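Local coordinates for protein lipid II:glycine glycyltransferase (Staphylococcus aureus, PDB 6SNR) that probably adds the first glycine of the pentaglycine cross-bridge to the lysine side chain of lipid II, using glycyl-tRNA as donor in peptidoglycan synthesis, at residues Ala13-Gln25 and Cys70-Asn82. Sequence-based numbering, arbitrary orientation.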
loop_
_atom_site.group_PDB
_atom_site.type_symbol
_atom_site.label_atom_id
_atom_site.label_comp_id
_atom_site.label_asym_id
_atom_site.label_seq_id
_atom_site.Cartn_x
_atom_site.Cartn_y
_atom_site.Cartn_z
ATOM N N ALA A 13 15.273 13.287 0.596
ATOM C CA ALA A 13 16.240 12.407 -0.068
ATOM C C ALA A 13 16.918 11.433 0.892
ATOM O O ALA A 13 17.038 10.224 0.641
ATOM C CB ALA A 13 17.257 13.247 -0.854
ATOM N N PHE A 14 17.331 11.964 2.043
ATOM C CA PHE A 14 17.961 11.175 3.066
ATOM C C PHE A 14 17.011 10.118 3.585
ATOM O O PHE A 14 17.412 8.938 3.722
ATOM C CB PHE A 14 18.438 12.067 4.219
ATOM C CG PHE A 14 19.202 11.314 5.276
ATOM C CD1 PHE A 14 18.571 10.712 6.332
ATOM C CD2 PHE A 14 20.576 11.199 5.185
ATOM C CE1 PHE A 14 19.298 10.011 7.292
ATOM C CE2 PHE A 14 21.296 10.503 6.131
ATOM C CZ PHE A 14 20.657 9.909 7.195
ATOM N N VAL A 15 15.762 10.484 3.891
ATOM C CA VAL A 15 14.747 9.510 4.344
ATOM C C VAL A 15 14.503 8.392 3.308
ATOM O O VAL A 15 14.455 7.218 3.639
ATOM C CB VAL A 15 13.411 10.209 4.685
ATOM C CG1 VAL A 15 12.289 9.206 5.043
ATOM C CG2 VAL A 15 13.604 11.243 5.828
ATOM N N LYS A 16 14.432 8.797 2.056
ATOM C CA LYS A 16 14.111 7.859 0.987
ATOM C C LYS A 16 15.233 6.857 0.797
ATOM O O LYS A 16 14.941 5.690 0.491
ATOM C CB LYS A 16 13.778 8.622 -0.300
ATOM C CG LYS A 16 12.410 9.296 -0.256
ATOM C CD LYS A 16 12.115 10.173 -1.460
ATOM C CE LYS A 16 10.678 10.598 -1.603
ATOM N NZ LYS A 16 10.354 11.263 -2.916
ATOM N N SER A 17 16.484 7.250 1.008
ATOM C CA SER A 17 17.629 6.312 0.862
ATOM C C SER A 17 18.120 5.603 2.131
ATOM O O SER A 17 18.985 4.707 2.078
ATOM C CB SER A 17 18.805 7.048 0.226
ATOM O OG SER A 17 19.229 8.154 0.961
ATOM N N HIS A 18 17.571 5.972 3.286
ATOM C CA HIS A 18 18.024 5.334 4.513
ATOM C C HIS A 18 17.247 4.031 4.756
ATOM O O HIS A 18 16.024 4.014 4.613
ATOM C CB HIS A 18 17.849 6.276 5.689
ATOM C CG HIS A 18 18.577 5.828 6.899
ATOM N ND1 HIS A 18 19.786 6.352 7.301
ATOM C CD2 HIS A 18 18.288 4.842 7.774
ATOM C CE1 HIS A 18 20.182 5.736 8.398
ATOM N NE2 HIS A 18 19.291 4.818 8.708
ATOM N N PRO A 19 17.926 2.969 5.209
ATOM C CA PRO A 19 17.202 1.723 5.505
ATOM C C PRO A 19 16.021 1.891 6.480
ATOM O O PRO A 19 15.066 1.091 6.432
ATOM C CB PRO A 19 18.290 0.843 6.112
ATOM C CG PRO A 19 19.511 1.284 5.464
ATOM C CD PRO A 19 19.387 2.774 5.341
ATOM N N ASN A 20 16.148 2.845 7.418
ATOM C CA ASN A 20 15.102 3.154 8.390
ATOM C C ASN A 20 14.219 4.354 8.064
ATOM O O ASN A 20 13.503 4.841 8.938
ATOM C CB ASN A 20 15.708 3.308 9.786
ATOM C CG ASN A 20 16.337 2.015 10.299
ATOM O OD1 ASN A 20 15.924 0.908 9.941
ATOM N ND2 ASN A 20 17.285 2.153 11.216
ATOM N N GLY A 21 14.275 4.824 6.817
ATOM C CA GLY A 21 13.324 5.779 6.314
ATOM C C GLY A 21 11.913 5.241 6.189
ATOM O O GLY A 21 11.687 4.027 6.300
ATOM N N ASP A 22 10.957 6.146 6.027
ATOM C CA ASP A 22 9.539 5.759 5.967
ATOM C C ASP A 22 8.770 6.915 5.402
ATOM O O ASP A 22 9.147 8.108 5.600
ATOM C CB ASP A 22 8.974 5.367 7.350
ATOM C CG ASP A 22 7.629 4.668 7.250
ATOM O OD1 ASP A 22 7.674 3.454 6.869
ATOM O OD2 ASP A 22 6.573 5.291 7.445
ATOM N N LEU A 23 7.646 6.596 4.768
ATOM C CA LEU A 23 6.653 7.573 4.333
ATOM C C LEU A 23 6.303 8.623 5.438
ATOM O O LEU A 23 6.140 9.824 5.149
ATOM C CB LEU A 23 5.379 6.841 3.908
ATOM C CG LEU A 23 4.178 7.635 3.501
ATOM C CD1 LEU A 23 4.488 8.396 2.216
ATOM C CD2 LEU A 23 2.919 6.752 3.378
ATOM N N LEU A 24 6.147 8.176 6.688
ATOM C CA LEU A 24 5.643 9.047 7.737
ATOM C C LEU A 24 6.692 10.068 8.230
ATOM O O LEU A 24 6.334 10.918 9.038
ATOM C CB LEU A 24 5.083 8.200 8.903
ATOM C CG LEU A 24 3.968 7.211 8.615
ATOM C CD1 LEU A 24 3.206 6.783 9.887
ATOM C CD2 LEU A 24 3.063 7.463 7.436
ATOM N N GLN A 25 7.927 10.003 7.693
ATOM C CA GLN A 25 8.976 10.987 7.948
ATOM C C GLN A 25 9.201 11.975 6.795
ATOM O O GLN A 25 10.107 12.824 6.886
ATOM C CB GLN A 25 10.261 10.338 8.372
ATOM C CG GLN A 25 10.201 9.724 9.777
ATOM C CD GLN A 25 10.200 10.836 10.827
ATOM O OE1 GLN A 25 9.166 11.175 11.502
ATOM N NE2 GLN A 25 11.304 11.435 10.905
ATOM N N CYS A 70 4.877 15.484 21.374
ATOM C CA CYS A 70 5.880 15.423 20.295
ATOM C C CYS A 70 5.893 14.013 19.743
ATOM O O CYS A 70 6.334 13.069 20.410
ATOM C CB CYS A 70 7.279 15.804 20.802
ATOM S SG CYS A 70 8.566 15.740 19.533
ATOM N N TYR A 71 5.428 13.838 18.499
ATOM C CA TYR A 71 5.380 12.509 17.917
ATOM C C TYR A 71 6.262 12.460 16.668
ATOM O O TYR A 71 5.998 13.197 15.692
ATOM C CB TYR A 71 3.938 12.144 17.598
ATOM C CG TYR A 71 3.717 10.783 16.952
ATOM C CD1 TYR A 71 4.532 9.687 17.233
ATOM C CD2 TYR A 71 2.727 10.647 15.974
ATOM C CE1 TYR A 71 4.354 8.456 16.589
ATOM C CE2 TYR A 71 2.534 9.417 15.329
ATOM C CZ TYR A 71 3.333 8.335 15.665
ATOM O OH TYR A 71 3.145 7.132 14.972
ATOM N N ILE A 72 7.279 11.636 16.734
ATOM C CA ILE A 72 8.257 11.423 15.644
ATOM C C ILE A 72 7.820 10.155 14.933
ATOM O O ILE A 72 8.344 9.069 15.190
ATOM C CB ILE A 72 9.715 11.342 16.124
ATOM C CG1 ILE A 72 10.055 12.554 17.028
ATOM C CG2 ILE A 72 10.689 11.246 14.937
ATOM C CD1 ILE A 72 11.481 12.659 17.497
ATOM N N SER A 73 6.845 10.310 14.041
ATOM C CA SER A 73 6.111 9.120 13.470
ATOM C C SER A 73 7.002 8.374 12.478
ATOM O O SER A 73 7.407 8.904 11.412
ATOM C CB SER A 73 4.798 9.566 12.784
ATOM O OG SER A 73 4.991 10.599 11.788
ATOM N N ARG A 74 7.352 7.125 12.828
ATOM C CA ARG A 74 8.320 6.305 12.097
ATOM C C ARG A 74 9.742 6.914 11.983
ATOM O O ARG A 74 10.519 6.556 11.125
ATOM C CB ARG A 74 7.765 5.898 10.720
ATOM C CG ARG A 74 6.552 4.959 10.820
ATOM C CD ARG A 74 7.023 3.578 11.075
ATOM N NE ARG A 74 5.939 2.578 11.039
ATOM C CZ ARG A 74 5.616 1.749 12.031
ATOM N NH1 ARG A 74 6.234 1.802 13.205
ATOM N NH2 ARG A 74 4.652 0.827 11.776
ATOM N N GLY A 75 10.082 7.782 12.935
ATOM C CA GLY A 75 11.469 8.203 13.177
ATOM C C GLY A 75 11.936 7.729 14.531
ATOM O O GLY A 75 11.216 6.948 15.183
ATOM N N PHE A 76 13.126 8.162 14.987
ATOM C CA PHE A 76 14.125 8.859 14.176
ATOM C C PHE A 76 14.622 8.044 12.974
ATOM O O PHE A 76 14.644 6.803 12.992
ATOM C CB PHE A 76 15.397 9.131 14.996
ATOM C CG PHE A 76 15.191 9.670 16.398
ATOM C CD1 PHE A 76 14.869 11.006 16.626
ATOM C CD2 PHE A 76 15.355 8.839 17.493
ATOM C CE1 PHE A 76 14.768 11.512 17.896
ATOM C CE2 PHE A 76 15.248 9.333 18.780
ATOM C CZ PHE A 76 14.967 10.671 18.984
ATOM N N VAL A 77 15.066 8.736 11.939
ATOM C CA VAL A 77 15.652 8.121 10.740
ATOM C C VAL A 77 17.169 8.139 10.891
ATOM O O VAL A 77 17.862 9.127 10.570
ATOM C CB VAL A 77 15.176 8.776 9.454
ATOM C CG1 VAL A 77 15.769 8.051 8.254
ATOM C CG2 VAL A 77 13.656 8.781 9.377
ATOM N N VAL A 78 17.663 7.034 11.433
ATOM C CA VAL A 78 19.047 6.896 11.864
ATOM C C VAL A 78 19.378 5.412 11.996
ATOM O O VAL A 78 18.505 4.615 12.201
ATOM C CB VAL A 78 19.317 7.649 13.184
ATOM C CG1 VAL A 78 18.648 7.025 14.405
ATOM C CG2 VAL A 78 20.811 7.799 13.420
ATOM N N ASP A 79 20.651 5.080 11.866
ATOM C CA ASP A 79 21.172 3.768 12.259
ATOM C C ASP A 79 21.203 3.725 13.795
ATOM O O ASP A 79 21.954 4.481 14.414
ATOM C CB ASP A 79 22.550 3.574 11.606
ATOM C CG ASP A 79 23.222 2.255 11.973
ATOM O OD1 ASP A 79 22.698 1.485 12.814
ATOM O OD2 ASP A 79 24.310 2.005 11.398
ATOM N N TYR A 80 20.381 2.853 14.395
ATOM C CA TYR A 80 20.199 2.773 15.863
ATOM C C TYR A 80 21.438 2.169 16.540
ATOM O O TYR A 80 21.543 2.245 17.766
ATOM C CB TYR A 80 18.887 2.058 16.257
ATOM C CG TYR A 80 17.703 2.979 16.070
ATOM C CD1 TYR A 80 17.149 3.195 14.801
ATOM C CD2 TYR A 80 17.187 3.726 17.133
ATOM C CE1 TYR A 80 16.110 4.114 14.612
ATOM C CE2 TYR A 80 16.171 4.635 16.961
ATOM C CZ TYR A 80 15.621 4.830 15.698
ATOM O OH TYR A 80 14.645 5.767 15.569
ATOM N N SER A 81 22.357 1.632 15.740
ATOM C CA SER A 81 23.692 1.293 16.241
ATOM C C SER A 81 24.704 2.449 16.260
ATOM O O SER A 81 25.814 2.279 16.783
ATOM C CB SER A 81 24.273 0.142 15.434
ATOM O OG SER A 81 23.353 -0.935 15.384
ATOM N N ASN A 82 24.341 3.610 15.714
ATOM C CA ASN A 82 25.198 4.792 15.749
ATOM C C ASN A 82 24.834 5.594 16.994
ATOM O O ASN A 82 23.946 6.460 16.967
ATOM C CB ASN A 82 24.992 5.596 14.467
ATOM C CG ASN A 82 25.930 6.772 14.337
ATOM O OD1 ASN A 82 26.433 7.290 15.334
ATOM N ND2 ASN A 82 26.117 7.243 13.091
HETATM O O HOH W 1 11.191 4.249 10.302
HETATM O O HOH W 2 19.118 0.659 12.796
HETATM O O HOH W 3 4.733 3.246 8.096
#
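Ser-73, in the short break within strand 68-78, sets its OG 3.1 Å from Leu-24 O, while its carbonyl oxygen lies against the CB of the same leucine. The type II turn from Ile-72 to Gly-75 then presents Arg-74, whose backbone N is held by Asp-108. With CG beside the backbone N and the chain bent at chi2, the arginine passes the carboxylate of Asp-22: CG lies 3.4 Å from Asp-22 OD2, and Leu-24 CD1 packs alongside the same carbon. The guanidinium stands nearly perpendicular to that carboxylate (84°) and makes no direct salt bridge. A water accepts from Arg-74 NE at the guanidinium edge and donates to Asp-22 OD2, while NH2 bonds to Pro-144 O. Leu-24 N also donates to OD2, closing an Asx turn, and Tyr-317 OH is hydrogen-bonded to OD1, so both oxygens of Asp-22 are engaged. A second water donates to both Arg-74 O and Asn-20 O.

After the cis peptide before Phe-76, Val-77 fills the centre of the contact with its two branches. CG1, anti to the backbone N (chi1 -177°), packs 3.7 Å from His-18 CB, and CG2 meets Gln-25 CG at 3.6 Å. The Phe-14 ring turns an edge to Val-77 O. At Val-78 the carbonyl oxygen receives a nearly straight bond (167°) from Asn-20 ND2, 2.9 Å long and within the plane of the asparagine amide. The same nitrogen lies at the edge of the Tyr-80 ring and donates to a water that also binds Tyr-80 N.

The arrangement packs the end of helix 8-17 and its following turn onto the irregular end of a central strand of a seven-stranded mixed sheet, in a FemABX-family domain consistent with the GNAT-like fold of the acetyltransferase clan.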